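PDB 5HIU: GTPase activator-like protein from Chaetomium thermophilum, which probably acts as a GTPase activator, being the TSC2 protein of this fungus, with its all-helical N-terminal part present here. Local coordinates for residues 56-61 with 86-91; 61-66 with 99-104; 81-86 with 115-120. One frame throughout, in Å; residues are numbered along the deposited sequence.

Contact 1 of 3, residues 56-61 with 86-91; sequences NPVHAI and IECVKY
Val58 and Cys88 join the two arms of an antiparallel helical hairpin in an alpha-solenoid, where the start of helix 59-65 lies beside the end of helix 75-89. Their CA atoms are only 5.6 Å apart, a closeness that the compact side chains of valine and cysteine permit. Val58 CG2, placed between its own backbone N and carbonyl carbon, touches Cys88 CB at 3.6 Å and lies 3.5 Å from Cys88 O. Cys88 SG sits 3.7 Å from Val58 CB and 3.9 Å from Ile61 CG2, so the small thiol packs between two branched side chains. The second methyl of valine serves Tyr91: Val58 CG1 meets Tyr91 CB at 3.9 Å, the two side chains running in opposite senses alongside one another. With CG anti to the backbone N (chi1 -177°), the phenol of Tyr91 extends back over the turn that leads into helix 59-65, where Asn56 O approaches Tyr91 CE1 obliquely at 3.0 Å and Pro57 CA lies obliquely near CE1 and OH of Tyr91. Beyond the hairpin, Ile61 packs on Leu46 and Val50 of helix 36-52 and on Val28 of helix 22-33, while Val58 also touches Tyr102 of helix 96-107.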
# COMPACT_ATOMS: atom_id res chain seq x y z
N ASN A 56 -32.81 17.99 -16.67
CA ASN A 56 -32.67 18.69 -17.94
C ASN A 56 -31.32 18.44 -18.62
O ASN A 56 -30.31 18.17 -17.95
CB ASN A 56 -32.95 20.18 -17.74
CG ASN A 56 -34.42 20.43 -17.44
OD1 ASN A 56 -35.06 19.64 -16.73
ND2 ASN A 56 -34.97 21.51 -17.99
N PRO A 57 -31.30 18.52 -19.97
CA PRO A 57 -30.15 18.14 -20.78
C PRO A 57 -28.99 19.10 -20.68
O PRO A 57 -29.10 20.28 -21.01
CB PRO A 57 -30.71 18.15 -22.20
CG PRO A 57 -31.78 19.18 -22.16
CD PRO A 57 -32.38 19.10 -20.79
N VAL A 58 -27.86 18.58 -20.23
CA VAL A 58 -26.68 19.40 -20.04
C VAL A 58 -25.80 19.44 -21.29
O VAL A 58 -24.83 20.18 -21.34
CB VAL A 58 -25.87 18.92 -18.81
CG1 VAL A 58 -26.81 18.72 -17.61
CG2 VAL A 58 -25.07 17.65 -19.11
N HIS A 59 -26.15 18.66 -22.32
CA HIS A 59 -25.24 18.46 -23.44
C HIS A 59 -24.80 19.73 -24.17
O HIS A 59 -23.61 19.90 -24.45
CB HIS A 59 -25.85 17.50 -24.45
CG HIS A 59 -24.86 16.98 -25.44
ND1 HIS A 59 -23.61 16.53 -25.07
CD2 HIS A 59 -24.94 16.81 -26.78
CE1 HIS A 59 -22.96 16.11 -26.14
NE2 HIS A 59 -23.75 16.26 -27.19
N ALA A 60 -25.74 20.60 -24.51
CA ALA A 60 -25.42 21.82 -25.25
C ALA A 60 -24.75 22.85 -24.33
O ALA A 60 -23.89 23.63 -24.75
CB ALA A 60 -26.66 22.39 -25.90
N ILE A 61 -25.16 22.83 -23.07
CA ILE A 61 -24.49 23.58 -22.02
C ILE A 61 -23.01 23.16 -21.93
O ILE A 61 -22.13 23.99 -21.77
CB ILE A 61 -25.21 23.41 -20.67
CG1 ILE A 61 -26.61 24.04 -20.70
CG2 ILE A 61 -24.41 24.04 -19.54
CD1 ILE A 61 -27.53 23.58 -19.60
N ILE A 86 -18.80 20.33 -13.69
CA ILE A 86 -18.93 19.41 -12.58
C ILE A 86 -20.40 19.10 -12.31
O ILE A 86 -20.77 17.94 -12.11
CB ILE A 86 -18.25 20.00 -11.33
CG1 ILE A 86 -16.76 19.72 -11.42
CG2 ILE A 86 -18.80 19.41 -10.05
CD1 ILE A 86 -15.93 20.66 -10.61
N GLU A 87 -21.22 20.14 -12.32
CA GLU A 87 -22.65 19.92 -12.14
C GLU A 87 -23.24 19.17 -13.31
O GLU A 87 -24.13 18.36 -13.12
CB GLU A 87 -23.41 21.23 -11.90
CG GLU A 87 -23.15 21.85 -10.53
CD GLU A 87 -23.36 20.87 -9.39
OE1 GLU A 87 -24.53 20.54 -9.11
OE2 GLU A 87 -22.36 20.42 -8.78
N CYS A 88 -22.73 19.43 -14.52
CA CYS A 88 -23.24 18.76 -15.72
C CYS A 88 -22.98 17.25 -15.74
O CYS A 88 -23.86 16.47 -16.07
CB CYS A 88 -22.69 19.42 -16.99
SG CYS A 88 -23.34 21.09 -17.26
N VAL A 89 -21.77 16.83 -15.39
CA VAL A 89 -21.46 15.41 -15.47
C VAL A 89 -22.35 14.57 -14.57
O VAL A 89 -22.55 13.41 -14.84
CB VAL A 89 -19.98 15.09 -15.17
CG1 VAL A 89 -19.10 15.67 -16.27
CG2 VAL A 89 -19.55 15.62 -13.81
N LYS A 90 -22.90 15.17 -13.51
CA LYS A 90 -23.81 14.47 -12.58
C LYS A 90 -25.07 13.97 -13.27
O LYS A 90 -25.61 12.94 -12.90
CB LYS A 90 -24.16 15.37 -11.39
CG LYS A 90 -22.98 15.58 -10.44
CD LYS A 90 -23.13 16.80 -9.55
CE LYS A 90 -21.89 16.95 -8.67
NZ LYS A 90 -21.91 18.05 -7.65
N TYR A 91 -25.52 14.69 -14.29
CA TYR A 91 -26.67 14.28 -15.11
C TYR A 91 -26.69 12.77 -15.33
O TYR A 91 -25.72 12.21 -15.83
CB TYR A 91 -26.59 14.99 -16.46
CG TYR A 91 -27.72 14.76 -17.42
CD1 TYR A 91 -28.95 15.37 -17.25
CD2 TYR A 91 -27.54 13.97 -18.56
CE1 TYR A 91 -29.98 15.19 -18.15
CE2 TYR A 91 -28.56 13.78 -19.47
CZ TYR A 91 -29.78 14.40 -19.26
OH TYR A 91 -30.80 14.21 -20.16

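Contact 2 of 3, residues 61-66 with 99-104; sequences IWHAAK and RSEYFH
Trp62 and Tyr102 bring together two helices of one layer of the alpha-solenoid, helix 59-65 and helix 96-107, which run in nearly the same direction with segment axes 26° apart. The axes stay 11.7 Å from each other at closest approach, a separation that large aromatic side chains are well suited to bridge. Here the packing is tight. Trp62 carries its indole toward the partner helix with CG anti to the backbone N (chi1 -179°), and one side of the phenol ring dips onto its face: Tyr102 CD1 comes within 3.3 Å of Trp62 CE2. Because the ring planes are inclined by 39°, the pair is neither a stack nor edge-to-face. Further along the indole, Tyr102 CB makes a CH-pi contact, 4.1 Å from the centroid of the six-membered ring of Trp62. Leu85 and Val89 of helix 75-89 also press on this tryptophan, which places it between both layers. At the far end of the phenol, Tyr102 OH probably hydrogen-bonds His59 ND1.

The partly exposed flank is much looser and is polar. Glu101, its chain extended, reaches across to His63 and Lys66, residues whose polar ends tolerate water. The salt bridge from Lys66 NZ to Glu101 OE2, at 3.9 Å, is long, so any attraction is probably modest. The same carboxylate oxygen, Glu101 OE2, lies 3.0 Å from His63 CE1, nearer to that carbon than to His63 ND1, where the angle is too poor for a hydrogen bond.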
# COMPACT_ATOMS: atom_id res chain seq x y z
N ILE A 61 -25.16 22.83 -23.07
CA ILE A 61 -24.49 23.58 -22.02
C ILE A 61 -23.01 23.16 -21.93
O ILE A 61 -22.13 23.99 -21.77
CB ILE A 61 -25.21 23.41 -20.67
CG1 ILE A 61 -26.61 24.04 -20.70
CG2 ILE A 61 -24.41 24.04 -19.54
CD1 ILE A 61 -27.53 23.58 -19.60
N TRP A 62 -22.74 21.86 -22.03
CA TRP A 62 -21.38 21.38 -21.95
C TRP A 62 -20.57 22.03 -23.05
O TRP A 62 -19.51 22.59 -22.79
CB TRP A 62 -21.31 19.86 -22.08
CG TRP A 62 -19.92 19.34 -21.97
CD1 TRP A 62 -19.01 19.19 -22.99
CD2 TRP A 62 -19.25 18.92 -20.77
NE1 TRP A 62 -17.82 18.69 -22.49
CE2 TRP A 62 -17.94 18.53 -21.13
CE3 TRP A 62 -19.64 18.83 -19.43
CZ2 TRP A 62 -17.03 18.06 -20.20
CZ3 TRP A 62 -18.72 18.36 -18.50
CH2 TRP A 62 -17.43 17.97 -18.90
N HIS A 63 -21.09 21.97 -24.27
CA HIS A 63 -20.34 22.43 -25.42
C HIS A 63 -20.16 23.93 -25.38
O HIS A 63 -19.09 24.46 -25.72
CB HIS A 63 -21.06 22.07 -26.70
CG HIS A 63 -21.32 20.62 -26.86
ND1 HIS A 63 -20.52 19.65 -26.29
CD2 HIS A 63 -22.27 19.96 -27.55
CE1 HIS A 63 -20.99 18.46 -26.60
NE2 HIS A 63 -22.05 18.62 -27.37
N ALA A 64 -21.21 24.62 -24.98
CA ALA A 64 -21.12 26.06 -24.83
C ALA A 64 -19.88 26.45 -24.01
O ALA A 64 -19.17 27.38 -24.37
CB ALA A 64 -22.39 26.60 -24.19
N ALA A 65 -19.60 25.70 -22.93
CA ALA A 65 -18.67 26.12 -21.88
C ALA A 65 -17.29 25.50 -21.92
O ALA A 65 -16.37 26.09 -21.38
CB ALA A 65 -19.28 25.82 -20.52
N LYS A 66 -17.15 24.31 -22.51
CA LYS A 66 -15.90 23.54 -22.39
C LYS A 66 -14.62 24.27 -22.75
O LYS A 66 -13.56 23.99 -22.18
CB LYS A 66 -15.99 22.22 -23.15
CG LYS A 66 -16.22 22.34 -24.65
CD LYS A 66 -16.72 21.00 -25.18
CE LYS A 66 -17.16 21.07 -26.63
NZ LYS A 66 -16.21 20.35 -27.51
N ARG A 99 -20.61 10.68 -22.42
CA ARG A 99 -19.67 10.45 -21.32
C ARG A 99 -18.24 10.44 -21.83
O ARG A 99 -17.33 10.90 -21.14
CB ARG A 99 -19.96 9.14 -20.61
CG ARG A 99 -21.20 9.18 -19.75
CD ARG A 99 -21.48 7.81 -19.22
NE ARG A 99 -20.36 7.34 -18.42
CZ ARG A 99 -20.15 7.71 -17.16
NH1 ARG A 99 -20.99 8.53 -16.54
NH2 ARG A 99 -19.10 7.24 -16.52
N SER A 100 -18.04 9.94 -23.03
CA SER A 100 -16.70 9.88 -23.57
C SER A 100 -16.19 11.27 -23.83
O SER A 100 -15.01 11.54 -23.69
CB SER A 100 -16.65 9.05 -24.84
OG SER A 100 -15.40 8.40 -24.91
N GLU A 101 -17.07 12.18 -24.20
CA GLU A 101 -16.65 13.51 -24.56
C GLU A 101 -16.39 14.34 -23.33
O GLU A 101 -15.52 15.22 -23.30
CB GLU A 101 -17.71 14.16 -25.44
CG GLU A 101 -17.20 15.39 -26.17
CD GLU A 101 -18.18 15.87 -27.21
OE1 GLU A 101 -18.73 15.02 -27.98
OE2 GLU A 101 -18.38 17.12 -27.25
N TYR A 102 -17.15 14.06 -22.29
CA TYR A 102 -16.91 14.69 -21.03
C TYR A 102 -15.55 14.24 -20.47
O TYR A 102 -14.73 15.06 -20.06
CB TYR A 102 -18.06 14.39 -20.07
CG TYR A 102 -19.44 14.81 -20.60
CD1 TYR A 102 -19.59 15.76 -21.60
CD2 TYR A 102 -20.59 14.26 -20.06
CE1 TYR A 102 -20.84 16.11 -22.07
CE2 TYR A 102 -21.84 14.61 -20.52
CZ TYR A 102 -21.95 15.54 -21.51
OH TYR A 102 -23.19 15.89 -21.95
N PHE A 103 -15.28 12.95 -20.49
CA PHE A 103 -14.00 12.48 -19.97
C PHE A 103 -12.80 13.16 -20.66
O PHE A 103 -11.87 13.58 -20.02
CB PHE A 103 -13.93 10.96 -20.09
CG PHE A 103 -12.60 10.39 -19.73
CD1 PHE A 103 -12.31 10.06 -18.42
CD2 PHE A 103 -11.65 10.16 -20.71
CE1 PHE A 103 -11.08 9.51 -18.08
CE2 PHE A 103 -10.41 9.62 -20.38
CZ PHE A 103 -10.13 9.29 -19.07
N HIS A 104 -12.83 13.28 -21.97
CA HIS A 104 -11.68 13.85 -22.66
C HIS A 104 -11.55 15.34 -22.45
O HIS A 104 -10.44 15.86 -22.40
CB HIS A 104 -11.73 13.48 -24.12
CG HIS A 104 -11.52 12.02 -24.33
ND1 HIS A 104 -12.52 11.17 -24.74
CD2 HIS A 104 -10.43 11.25 -24.14
CE1 HIS A 104 -12.05 9.94 -24.82
NE2 HIS A 104 -10.78 9.96 -24.45

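Contact 3 of 3, residues 81-86 with 115-120; sequences SWELLI and FCYQLV
Tyr117 meets three residues of helix 75-89, and its aromatic contacts come first. Its ring and the five-membered ring of Trp82 lie almost parallel, 4° apart, but are slid so far that they barely overlap. Instead of ring lying on ring, each CB sits over the face of the other residue's ring in a CH-pi contact: Tyr117 CB lies 3.8 Å from the centroid of that Trp82 ring, and Trp82 CB lies 4.0 Å from the centroid of the Tyr117 ring. An aromatic residue supplies both a CB hydrogen donor and a pi face, so two of them can pair reciprocally.

Apolar contacts widen the interface. Gln118 lays its CG against the far end of the indole, 3.6 Å from Trp82 CH2, leaving its amide to bond Leu106 O through NE2. Ile86 is long enough for two tasks: CD1 abuts the edge of the phenol near its plane, 3.6 Å from Tyr117 CD1, while CG2 faces Val120 CG1 at 4.2 Å.

Polar contacts are sparse. Tyr117 OH donates a weak hydrogen bond, 3.4 Å long, to Glu83 OE2, with the carboxylate plane nearly perpendicular to the ring (88°). Glu83 CG also lies against Tyr117 CE1, so the stem of the glutamate packs as well as its end. The indole nitrogen of the buried Trp82 is satisfied by Asp114 OD2, just before helix 115-126. With axes 10.0 Å apart and only 7° from parallel, the two helices stand side by side as successive members of one layer, as is typical of an alpha-solenoid.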
# COMPACT_ATOMS: atom_id res chain seq x y z
N SER A 81 -16.35 27.82 -15.09
CA SER A 81 -16.67 26.79 -16.07
C SER A 81 -16.55 25.39 -15.49
O SER A 81 -17.41 24.54 -15.72
CB SER A 81 -15.77 26.96 -17.30
OG SER A 81 -16.10 26.07 -18.34
N TRP A 82 -15.47 25.13 -14.75
CA TRP A 82 -15.28 23.83 -14.10
C TRP A 82 -16.44 23.49 -13.21
O TRP A 82 -16.89 22.36 -13.15
CB TRP A 82 -14.05 23.84 -13.22
CG TRP A 82 -12.81 23.56 -13.90
CD1 TRP A 82 -11.75 24.40 -14.01
CD2 TRP A 82 -12.44 22.36 -14.54
NE1 TRP A 82 -10.74 23.79 -14.69
CE2 TRP A 82 -11.14 22.53 -15.03
CE3 TRP A 82 -13.10 21.15 -14.76
CZ2 TRP A 82 -10.47 21.53 -15.73
CZ3 TRP A 82 -12.43 20.16 -15.46
CH2 TRP A 82 -11.13 20.36 -15.93
N GLU A 83 -16.91 24.48 -12.50
CA GLU A 83 -18.01 24.28 -11.58
C GLU A 83 -19.30 23.97 -12.30
O GLU A 83 -20.16 23.25 -11.78
CB GLU A 83 -18.17 25.50 -10.71
CG GLU A 83 -16.93 25.70 -9.88
CD GLU A 83 -17.02 26.88 -8.97
OE1 GLU A 83 -17.42 27.98 -9.46
OE2 GLU A 83 -16.66 26.68 -7.79
N LEU A 84 -19.43 24.51 -13.50
CA LEU A 84 -20.60 24.28 -14.30
C LEU A 84 -20.50 22.89 -14.90
O LEU A 84 -21.52 22.19 -15.00
CB LEU A 84 -20.71 25.34 -15.39
CG LEU A 84 -21.65 25.06 -16.56
CD1 LEU A 84 -23.10 25.12 -16.10
CD2 LEU A 84 -21.39 26.06 -17.67
N LEU A 85 -19.29 22.50 -15.30
CA LEU A 85 -19.07 21.18 -15.93
C LEU A 85 -19.26 20.06 -14.89
O LEU A 85 -19.82 19.01 -15.19
CB LEU A 85 -17.67 21.11 -16.56
CG LEU A 85 -17.38 22.01 -17.78
CD1 LEU A 85 -15.96 21.76 -18.29
CD2 LEU A 85 -18.37 21.80 -18.92
N ILE A 86 -18.80 20.33 -13.69
CA ILE A 86 -18.93 19.41 -12.58
C ILE A 86 -20.40 19.10 -12.31
O ILE A 86 -20.77 17.94 -12.11
CB ILE A 86 -18.25 20.00 -11.33
CG1 ILE A 86 -16.76 19.72 -11.42
CG2 ILE A 86 -18.80 19.41 -10.05
CD1 ILE A 86 -15.93 20.66 -10.61
N PHE A 115 -6.32 21.15 -10.85
CA PHE A 115 -6.39 19.72 -10.64
C PHE A 115 -7.54 19.29 -9.70
O PHE A 115 -8.16 18.25 -9.90
CB PHE A 115 -5.04 19.20 -10.14
CG PHE A 115 -4.95 17.71 -10.04
CD1 PHE A 115 -4.89 16.93 -11.18
CD2 PHE A 115 -4.90 17.08 -8.81
CE1 PHE A 115 -4.79 15.55 -11.10
CE2 PHE A 115 -4.79 15.71 -8.71
CZ PHE A 115 -4.74 14.94 -9.86
N CYS A 116 -7.83 20.09 -8.68
CA CYS A 116 -8.87 19.73 -7.73
C CYS A 116 -10.19 19.56 -8.50
O CYS A 116 -10.89 18.57 -8.33
CB CYS A 116 -8.98 20.75 -6.59
SG CYS A 116 -9.35 22.45 -7.11
N TYR A 117 -10.47 20.50 -9.40
CA TYR A 117 -11.66 20.43 -10.22
C TYR A 117 -11.71 19.19 -11.13
O TYR A 117 -12.77 18.55 -11.26
CB TYR A 117 -11.76 21.70 -11.06
CG TYR A 117 -12.15 22.94 -10.27
CD1 TYR A 117 -13.41 23.04 -9.69
CD2 TYR A 117 -11.27 24.01 -10.12
CE1 TYR A 117 -13.78 24.16 -8.98
CE2 TYR A 117 -11.65 25.15 -9.41
CZ TYR A 117 -12.91 25.21 -8.85
OH TYR A 117 -13.31 26.32 -8.14
N GLN A 118 -10.58 18.85 -11.75
CA GLN A 118 -10.52 17.67 -12.60
C GLN A 118 -10.85 16.39 -11.83
O GLN A 118 -11.67 15.59 -12.28
CB GLN A 118 -9.13 17.48 -13.17
CG GLN A 118 -8.60 18.65 -13.94
CD GLN A 118 -7.49 18.20 -14.82
OE1 GLN A 118 -6.34 18.27 -14.44
NE2 GLN A 118 -7.84 17.69 -15.99
N LEU A 119 -10.15 16.22 -10.71
CA LEU A 119 -10.37 15.18 -9.71
C LEU A 119 -11.84 15.04 -9.41
O LEU A 119 -12.40 13.97 -9.56
CB LEU A 119 -9.74 15.65 -8.40
CG LEU A 119 -8.80 14.88 -7.47
CD1 LEU A 119 -9.39 13.57 -6.99
CD2 LEU A 119 -7.46 14.62 -8.12
N VAL A 120 -12.46 16.14 -8.98
CA VAL A 120 -13.86 16.12 -8.60
C VAL A 120 -14.74 15.79 -9.83
O VAL A 120 -15.67 14.98 -9.75
CB VAL A 120 -14.30 17.45 -7.95
CG1 VAL A 120 -15.80 17.52 -7.81
CG2 VAL A 120 -13.63 17.64 -6.60

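All three contacts cluster near the N-terminal end of the elongated chain. The centres of contacts 1 and 2 are 9 Å apart, those of contacts 2 and 3 are 12 Å apart, and those of contacts 1 and 3 are 13 Å apart. Contact 1 joins helices 59-65 and 75-89 across the two layers, contact 2 pairs 59-65 with 96-107 in one layer, and contact 3 pairs 75-89 with 115-126 in the other. Their segments alternate along the sequence, so four successive helices are interlocked. The segments overlap at Ile61 and Ile86, though Ile61 does its touching in contact 1 and Ile86 in contact 3. Trp62 packing on Leu85 ties contact 2 to contact 3, consistent with the continuous hydrophobic core of an alpha-solenoid.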